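Local coordinates for uncharacterized protein (PDB 6R9N), which probably senses iron and oxygen for bacterial chemotaxis, holding a peroxide ion at a di-iron centre built on a metallo-beta-lactamase-like fold, at residues 183-186 / 187-191; 230-233 / 234-238; 243-246 / 247-251. One frame throughout, in Å; residues are numbered along the deposited sequence.

Overall arrangement
Along the chain the three contacts follow in series, each a local arrangement within a continuous run of residues. Contact 1 opens helix 185-199 and contact 2 opens helix 232-242; their centres lie about 11 Å apart, and the two helix starts touch. Contact 3 occupies the loop after helix 232-242, its centre about 20 Å from that of contact 1 and about 22 Å from that of contact 2, and it reaches the second subunit. The side chains of His-188 and Phe-237 lie about 14 and 13 Å from a bound peroxide, and Gly-247 of contact 3 is about 14 Å from one, so all three contacts lie outside the first shell of the di-iron site.

Contact 1 (183-186 / 187-191); sequences EDFE and KHLPL
Asp-184 meets Lys-187 at the start of helix 185-199, and its side chain can be followed outward atom by atom. CB lies 4.0 Å from Lys-187 CB. With CG anti to the backbone N (chi1 179°), the carboxylate comes beside the first turn, and CG stands 3.6 Å from Lys-187 N. At the tip, OD2 accepts from that same Lys-187 N at 3.0 Å; the N-H...O angle of 128° marks the capping bond as weak. OD2 also lies against the root of the lysine, 3.1 Å from Lys-187 CG, where the two side chains cross at about a right angle. The lysine then leads away: its NZ is 5.0 Å from Asp-184 OD2, so the opposite charges are near each other without pairing, and any attraction is probably modest.

The backbone continues what the carboxylate begins. Asp-184 O accepts from His-188 N, and Phe-185 O takes Leu-189 N at 2.8 Å. One residue on, Pro-190 has no N-H to give, and its CD instead sits 3.4 Å from Glu-186 O; the helix is kinked here. On the flank of this turn, the ring of Phe-185 approaches Leu-189 obliquely, its CE2 being 3.8 Å from Leu-189 CD1. Beyond the turn, Phe-185 lies on Gln-233, Asn-236 and Phe-237, Leu-189 touches Trp-240, and the buried His-188 ring meets Tyr-229 with the planes nearly perpendicular. The geometry is that of an aspartate N-cap, with OD2 returning to the N-H three residues ahead and a proline following within the second turn.

Contact 2 (230-233 / 234-238); sequences KDEQ and VNNFL
Gln-233 OE1 accepts from Asn-236 ND2 at 2.8 Å, the side-chain bond that links consecutive turns at the start of helix 232-242. From the donor's end the fit is good: the N-H...O angle is 165°, and OE1 lies close to the amide plane of Asn-236. From the acceptor's end it is less so, because ND2 stands above the carbonyl plane of the glutamine and not on a lone pair. The two amide planes are turned 62° against each other. Gln-233 achieves this by folding back, CG beside the backbone N and the chain bent again at chi2 (-56°), so that OE1 also comes 3.5 Å from Asn-236 CB.

Backbone bonds build the same turn. Asp-231 O accepts from Val-234 N at 3.0 Å, three residues on. The span then lengthens to four: Glu-232 O receives Asn-236 N at 2.9 Å and Gln-233 O receives Phe-237 N at 2.8 Å. Val-234 CB lies 3.4 Å from Asp-231 O, and its CG2 reaches back to within 4.0 Å of Lys-230 CA.

The amide pair lies on the side facing helix 185-199, where Phe-237 adds packing on Ile-192, while Val-234 and Leu-238 rest on Ile-221 of strand 220-222. Lys-230, at the end of strand 229-230, makes a cation-pi contact with Phe-181, and the helix starts one residue after that edge strand, set between the sheet and helix 185-199.

Contact 3 (243-246 / 247-251); sequences GLKC and GTDYI
Lys-245 and Cys-246 meet Asp-249 and Tyr-250 where the chain turns from an extended run into the 3-10 segment 248-251. Leu-244, just before them, touches His-196 and Val-197, and Asn-203 bonds to both segments, its ND2 donating to Leu-244 O and its N to Asp-249 OD2. At Lys-245 the touching is done by the root of the side chain: CB lies 3.7 Å from Tyr-250 OH. NZ leads away, 6.7 Å from Asp-249 OD2. The backbone O of Lys-245 meets the edge of the tyrosine ring near the ring plane, at 3.4 Å from Tyr-250 CE1. A water joins the same two residues; it donates to Lys-245 O and is hydrogen-bonded to Tyr-250 OH at 2.7 Å, lying in the ring plane.

Cys-246 is tied to Asp-249 through both of its backbone polar groups. Its N-H points at Asp-249 OD2 (3.1 Å, 162°), reaching the oxygen on its anti side and 34° out of the carboxylate plane. A chi1 of -64° brings OD2 there, and with Asn-203 two backbone N-H groups grip it. The return bond, Asp-249 N to Cys-246 O at 3.2 Å with the donor above the carbonyl plane, belongs to the turn itself. It closes a type II' beta turn with Gly-247 at the second position, where the positive phi favours glycine, and Thr-248 at the third.

The turn lies beyond helix 232-242, against the end of helix 185-199 and the loop before helix 203-215: Gly-247 bonds through its backbone to Val-197 and Thr-248 to Ala-201. Thr-248 O also accepts from Lys-204 NZ of the second subunit, and Ile-251 packs on Lys-208 of that subunit.

Contact 1 (183-186 / 187-191)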
loop_
_atom_site.group_PDB
_atom_site.type_symbol
_atom_site.label_atom_id
_atom_site.label_comp_id
_atom_site.label_asym_id
_atom_site.label_seq_id
_atom_site.Cartn_x
_atom_site.Cartn_y
_atom_site.Cartn_z
ATOM N N GLU A 183 -5.389 -28.222 4.647
ATOM C CA GLU A 183 -6.091 -29.308 5.341
ATOM C C GLU A 183 -5.625 -29.559 6.766
ATOM O O GLU A 183 -6.280 -30.300 7.493
ATOM C CB GLU A 183 -6.134 -30.599 4.535
ATOM C CG GLU A 183 -7.177 -30.485 3.355
ATOM C CD GLU A 183 -8.611 -30.337 3.875
ATOM O OE1 GLU A 183 -9.416 -29.612 3.256
ATOM O OE2 GLU A 183 -8.930 -30.888 4.955
ATOM N N ASP A 184 -4.565 -28.910 7.221
ATOM C CA ASP A 184 -4.214 -28.985 8.638
ATOM C C ASP A 184 -3.903 -27.565 9.086
ATOM O O ASP A 184 -2.853 -27.017 8.737
ATOM C CB ASP A 184 -3.040 -29.930 8.918
ATOM C CG ASP A 184 -2.670 -29.966 10.393
ATOM O OD1 ASP A 184 -3.602 -29.975 11.257
ATOM O OD2 ASP A 184 -1.454 -29.938 10.703
ATOM N N PHE A 185 -4.848 -26.975 9.825
ATOM C CA PHE A 185 -4.696 -25.593 10.265
ATOM C C PHE A 185 -3.434 -25.410 11.094
ATOM O O PHE A 185 -2.757 -24.379 10.985
ATOM C CB PHE A 185 -5.924 -25.147 11.053
ATOM C CG PHE A 185 -5.998 -23.664 11.245
ATOM C CD1 PHE A 185 -6.245 -22.837 10.168
ATOM C CD2 PHE A 185 -5.790 -23.095 12.488
ATOM C CE1 PHE A 185 -6.286 -21.468 10.329
ATOM C CE2 PHE A 185 -5.842 -21.725 12.667
ATOM C CZ PHE A 185 -6.086 -20.906 11.581
ATOM N N GLU A 186 -3.087 -26.404 11.915
ATOM C CA GLU A 186 -1.883 -26.281 12.727
ATOM C C GLU A 186 -0.627 -26.293 11.873
ATOM O O GLU A 186 0.330 -25.587 12.190
ATOM C CB GLU A 186 -1.804 -27.407 13.764
ATOM C CG GLU A 186 -2.836 -27.345 14.852
ATOM C CD GLU A 186 -2.644 -26.143 15.737
ATOM O OE1 GLU A 186 -1.476 -25.735 15.949
ATOM O OE2 GLU A 186 -3.662 -25.596 16.214
ATOM N N LYS A 187 -0.603 -27.070 10.786
ATOM C CA LYS A 187 0.568 -27.026 9.915
ATOM C C LYS A 187 0.604 -25.738 9.100
ATOM O O LYS A 187 1.684 -25.276 8.708
ATOM C CB LYS A 187 0.581 -28.231 8.974
ATOM C CG LYS A 187 1.336 -29.442 9.486
ATOM C CD LYS A 187 1.875 -30.293 8.335
ATOM C CE LYS A 187 2.213 -31.707 8.799
ATOM N NZ LYS A 187 1.602 -32.749 7.917
ATOM N N HIS A 188 -0.566 -25.162 8.815
ATOM C CA HIS A 188 -0.630 -23.921 8.053
ATOM C C HIS A 188 -0.289 -22.702 8.894
ATOM O O HIS A 188 0.252 -21.727 8.366
ATOM C CB HIS A 188 -2.024 -23.752 7.465
ATOM C CG HIS A 188 -2.088 -22.772 6.341
ATOM N ND1 HIS A 188 -1.471 -22.992 5.128
ATOM C CD2 HIS A 188 -2.709 -21.573 6.238
ATOM C CE1 HIS A 188 -1.713 -21.973 4.324
ATOM N NE2 HIS A 188 -2.463 -21.100 4.973
ATOM N N LEU A 189 -0.586 -22.743 10.190
ATOM C CA LEU A 189 -0.436 -21.567 11.047
ATOM C C LEU A 189 0.928 -20.900 10.946
ATOM O O LEU A 189 0.966 -19.658 10.874
ATOM C CB LEU A 189 -0.740 -21.942 12.503
ATOM C CG LEU A 189 -1.417 -20.907 13.407
ATOM C CD1 LEU A 189 -2.413 -20.057 12.653
ATOM C CD2 LEU A 189 -2.122 -21.622 14.553
ATOM N N PRO A 190 2.059 -21.617 10.949
ATOM C CA PRO A 190 3.355 -20.921 10.841
ATOM C C PRO A 190 3.517 -20.132 9.556
ATOM O O PRO A 190 4.402 -19.277 9.487
ATOM C CB PRO A 190 4.386 -22.060 10.918
ATOM C CG PRO A 190 3.650 -23.224 11.490
ATOM C CD PRO A 190 2.239 -23.077 11.005
ATOM N N LEU A 191 2.729 -20.423 8.518
ATOM C CA LEU A 191 2.826 -19.685 7.264
ATOM C C LEU A 191 2.058 -18.363 7.289
ATOM O O LEU A 191 2.333 -17.476 6.472
ATOM C CB LEU A 191 2.335 -20.571 6.114
ATOM C CG LEU A 191 2.923 -21.984 6.064
ATOM C CD1 LEU A 191 2.472 -22.692 4.799
ATOM C CD2 LEU A 191 4.443 -21.960 6.155
#

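Contact 2 (230-233 / 234-238)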
loop_
_atom_site.group_PDB
_atom_site.type_symbol
_atom_site.label_atom_id
_atom_site.label_comp_id
_atom_site.label_asym_id
_atom_site.label_seq_id
_atom_site.Cartn_x
_atom_site.Cartn_y
_atom_site.Cartn_z
ATOM N N LYS A 230 -11.326 -24.066 3.063
ATOM C CA LYS A 230 -12.666 -24.551 2.761
ATOM C C LYS A 230 -13.175 -25.391 3.925
ATOM O O LYS A 230 -12.399 -25.879 4.752
ATOM C CB LYS A 230 -12.733 -25.309 1.426
ATOM C CG LYS A 230 -12.173 -26.711 1.428
ATOM C CD LYS A 230 -12.560 -27.431 0.125
ATOM C CE LYS A 230 -11.680 -28.656 -0.150
ATOM N NZ LYS A 230 -11.774 -29.728 0.879
ATOM N N ASP A 231 -14.503 -25.468 4.023
ATOM C CA ASP A 231 -15.235 -26.309 4.990
ATOM C C ASP A 231 -14.814 -25.929 6.408
ATOM O O ASP A 231 -14.812 -24.735 6.741
ATOM C CB ASP A 231 -15.008 -27.771 4.623
ATOM C CG ASP A 231 -15.532 -28.114 3.250
ATOM O OD1 ASP A 231 -16.482 -27.447 2.787
ATOM O OD2 ASP A 231 -14.977 -29.045 2.630
ATOM N N GLU A 232 -14.428 -26.886 7.251
ATOM C CA GLU A 232 -14.068 -26.601 8.632
ATOM C C GLU A 232 -12.894 -25.638 8.740
ATOM O O GLU A 232 -12.701 -25.028 9.793
ATOM C CB GLU A 232 -13.743 -27.907 9.353
ATOM C CG GLU A 232 -12.414 -28.519 8.937
ATOM C CD GLU A 232 -12.496 -29.310 7.621
ATOM O OE1 GLU A 232 -13.583 -29.862 7.318
ATOM O OE2 GLU A 232 -11.469 -29.378 6.894
ATOM N N GLN A 233 -12.082 -25.506 7.696
ATOM C CA GLN A 233 -10.949 -24.598 7.800
ATOM C C GLN A 233 -11.371 -23.132 7.738
ATOM O O GLN A 233 -10.643 -22.281 8.261
ATOM C CB GLN A 233 -9.908 -24.919 6.714
ATOM C CG GLN A 233 -9.243 -26.303 6.825
ATOM C CD GLN A 233 -8.566 -26.565 8.171
ATOM O OE1 GLN A 233 -8.451 -25.683 9.010
ATOM N NE2 GLN A 233 -8.121 -27.793 8.377
ATOM N N VAL A 234 -12.526 -22.824 7.128
ATOM C CA VAL A 234 -13.094 -21.479 7.230
ATOM C C VAL A 234 -13.357 -21.129 8.685
ATOM O O VAL A 234 -12.924 -20.083 9.176
ATOM C CB VAL A 234 -14.390 -21.362 6.408
ATOM C CG1 VAL A 234 -15.063 -20.014 6.718
ATOM C CG2 VAL A 234 -14.128 -21.546 4.904
ATOM N N ASN A 235 -14.086 -22.001 9.389
ATOM C CA ASN A 235 -14.318 -21.813 10.818
ATOM C C ASN A 235 -13.007 -21.724 11.581
ATOM O O ASN A 235 -12.855 -20.884 12.474
ATOM C CB ASN A 235 -15.168 -22.952 11.373
ATOM C CG ASN A 235 -16.639 -22.719 11.169
ATOM O OD1 ASN A 235 -17.082 -21.577 11.023
ATOM N ND2 ASN A 235 -17.414 -23.806 11.136
ATOM N N ASN A 236 -12.067 -22.611 11.271
ATOM C CA ASN A 236 -10.798 -22.608 11.984
ATOM C C ASN A 236 -10.100 -21.267 11.818
ATOM O O ASN A 236 -9.671 -20.655 12.798
ATOM C CB ASN A 236 -9.909 -23.738 11.472
ATOM C CG ASN A 236 -10.272 -25.085 12.067
ATOM O OD1 ASN A 236 -11.010 -25.168 13.051
ATOM N ND2 ASN A 236 -9.732 -26.146 11.488
ATOM N N PHE A 237 -10.015 -20.776 10.582
ATOM C CA PHE A 237 -9.340 -19.507 10.347
ATOM C C PHE A 237 -10.060 -18.362 11.055
ATOM O O PHE A 237 -9.438 -17.559 11.764
ATOM C CB PHE A 237 -9.234 -19.224 8.847
ATOM C CG PHE A 237 -8.671 -17.869 8.561
ATOM C CD1 PHE A 237 -7.311 -17.634 8.706
ATOM C CD2 PHE A 237 -9.497 -16.817 8.243
ATOM C CE1 PHE A 237 -6.792 -16.385 8.480
ATOM C CE2 PHE A 237 -8.982 -15.565 8.026
ATOM C CZ PHE A 237 -7.622 -15.347 8.143
ATOM N N LEU A 238 -11.380 -18.277 10.879
ATOM C CA LEU A 238 -12.137 -17.190 11.494
ATOM C C LEU A 238 -11.997 -17.198 13.013
ATOM O O LEU A 238 -11.825 -16.138 13.630
ATOM C CB LEU A 238 -13.609 -17.282 11.093
ATOM C CG LEU A 238 -13.868 -17.132 9.597
ATOM C CD1 LEU A 238 -15.358 -17.159 9.266
ATOM C CD2 LEU A 238 -13.222 -15.852 9.111
#

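Contact 3 (243-246 / 247-251)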
loop_
_atom_site.group_PDB
_atom_site.type_symbol
_atom_site.label_atom_id
_atom_site.label_comp_id
_atom_site.label_asym_id
_atom_site.label_seq_id
_atom_site.Cartn_x
_atom_site.Cartn_y
_atom_site.Cartn_z
ATOM N N GLY A 243 -9.522 -13.732 17.679
ATOM C CA GLY A 243 -8.800 -13.540 18.915
ATOM C C GLY A 243 -7.363 -13.089 18.773
ATOM O O GLY A 243 -6.661 -12.999 19.784
ATOM N N LEU A 244 -6.897 -12.801 17.556
ATOM C CA LEU A 244 -5.492 -12.477 17.334
ATOM C C LEU A 244 -5.179 -11.066 17.791
ATOM O O LEU A 244 -5.889 -10.118 17.443
ATOM C CB LEU A 244 -5.127 -12.618 15.859
ATOM C CG LEU A 244 -3.646 -12.481 15.486
ATOM C CD1 LEU A 244 -2.837 -13.677 15.961
ATOM C CD2 LEU A 244 -3.495 -12.324 13.965
ATOM N N LYS A 245 -4.115 -10.925 18.571
ATOM C CA LYS A 245 -3.564 -9.613 18.858
ATOM C C LYS A 245 -2.533 -9.297 17.788
ATOM O O LYS A 245 -1.763 -10.181 17.399
ATOM C CB LYS A 245 -2.928 -9.563 20.245
ATOM C CG LYS A 245 -3.938 -9.470 21.400
ATOM C CD LYS A 245 -3.277 -9.691 22.767
ATOM C CE LYS A 245 -4.001 -10.768 23.582
ATOM N NZ LYS A 245 -5.152 -10.242 24.374
ATOM N N CYS A 246 -2.613 -8.094 17.216
ATOM C CA CYS A 246 -1.834 -7.834 16.018
ATOM C C CYS A 246 -1.613 -6.340 15.870
ATOM O O CYS A 246 -2.427 -5.538 16.333
ATOM C CB CYS A 246 -2.495 -8.422 14.813
ATOM S SG CYS A 246 -4.108 -7.724 14.737
ATOM N N GLY A 247 -0.514 -5.977 15.190
ATOM C CA GLY A 247 -0.290 -4.607 14.768
ATOM C C GLY A 247 -0.039 -3.670 15.931
ATOM O O GLY A 247 0.869 -3.872 16.745
ATOM N N THR A 248 -0.879 -2.650 16.039
ATOM C CA THR A 248 -0.697 -1.653 17.079
ATOM C C THR A 248 -1.003 -2.190 18.478
ATOM O O THR A 248 -0.730 -1.500 19.463
ATOM C CB THR A 248 -1.534 -0.429 16.709
ATOM O OG1 THR A 248 -0.971 0.731 17.318
ATOM C CG2 THR A 248 -2.955 -0.596 17.146
ATOM N N ASP A 249 -1.568 -3.398 18.593
ATOM C CA ASP A 249 -1.623 -4.074 19.884
ATOM C C ASP A 249 -0.230 -4.305 20.457
ATOM O O ASP A 249 -0.096 -4.505 21.663
ATOM C CB ASP A 249 -2.346 -5.418 19.773
ATOM C CG ASP A 249 -3.807 -5.271 19.377
ATOM O OD1 ASP A 249 -4.358 -4.147 19.476
ATOM O OD2 ASP A 249 -4.407 -6.292 18.964
ATOM N N TYR A 250 0.796 -4.362 19.613
ATOM C CA TYR A 250 2.165 -4.512 20.088
ATOM C C TYR A 250 2.930 -3.228 19.814
ATOM O O TYR A 250 4.015 -3.255 19.220
ATOM C CB TYR A 250 2.846 -5.701 19.414
ATOM C CG TYR A 250 2.229 -7.034 19.792
ATOM C CD1 TYR A 250 1.435 -7.736 18.895
ATOM C CD2 TYR A 250 2.424 -7.579 21.062
ATOM C CE1 TYR A 250 0.861 -8.952 19.239
ATOM C CE2 TYR A 250 1.849 -8.794 21.421
ATOM C CZ TYR A 250 1.071 -9.475 20.504
ATOM O OH TYR A 250 0.507 -10.678 20.859
ATOM N N ILE A 251 2.384 -2.097 20.262
ATOM C CA ILE A 251 2.912 -0.811 19.829
ATOM C C ILE A 251 4.340 -0.606 20.309
ATOM O O ILE A 251 5.098 0.151 19.694
ATOM C CB ILE A 251 1.981 0.328 20.301
ATOM C CG1 ILE A 251 2.386 1.658 19.670
ATOM C CG2 ILE A 251 1.961 0.432 21.817
ATOM C CD1 ILE A 251 1.243 2.581 19.539
HETATM O O HOH W 1 -0.581 -12.337 18.987
#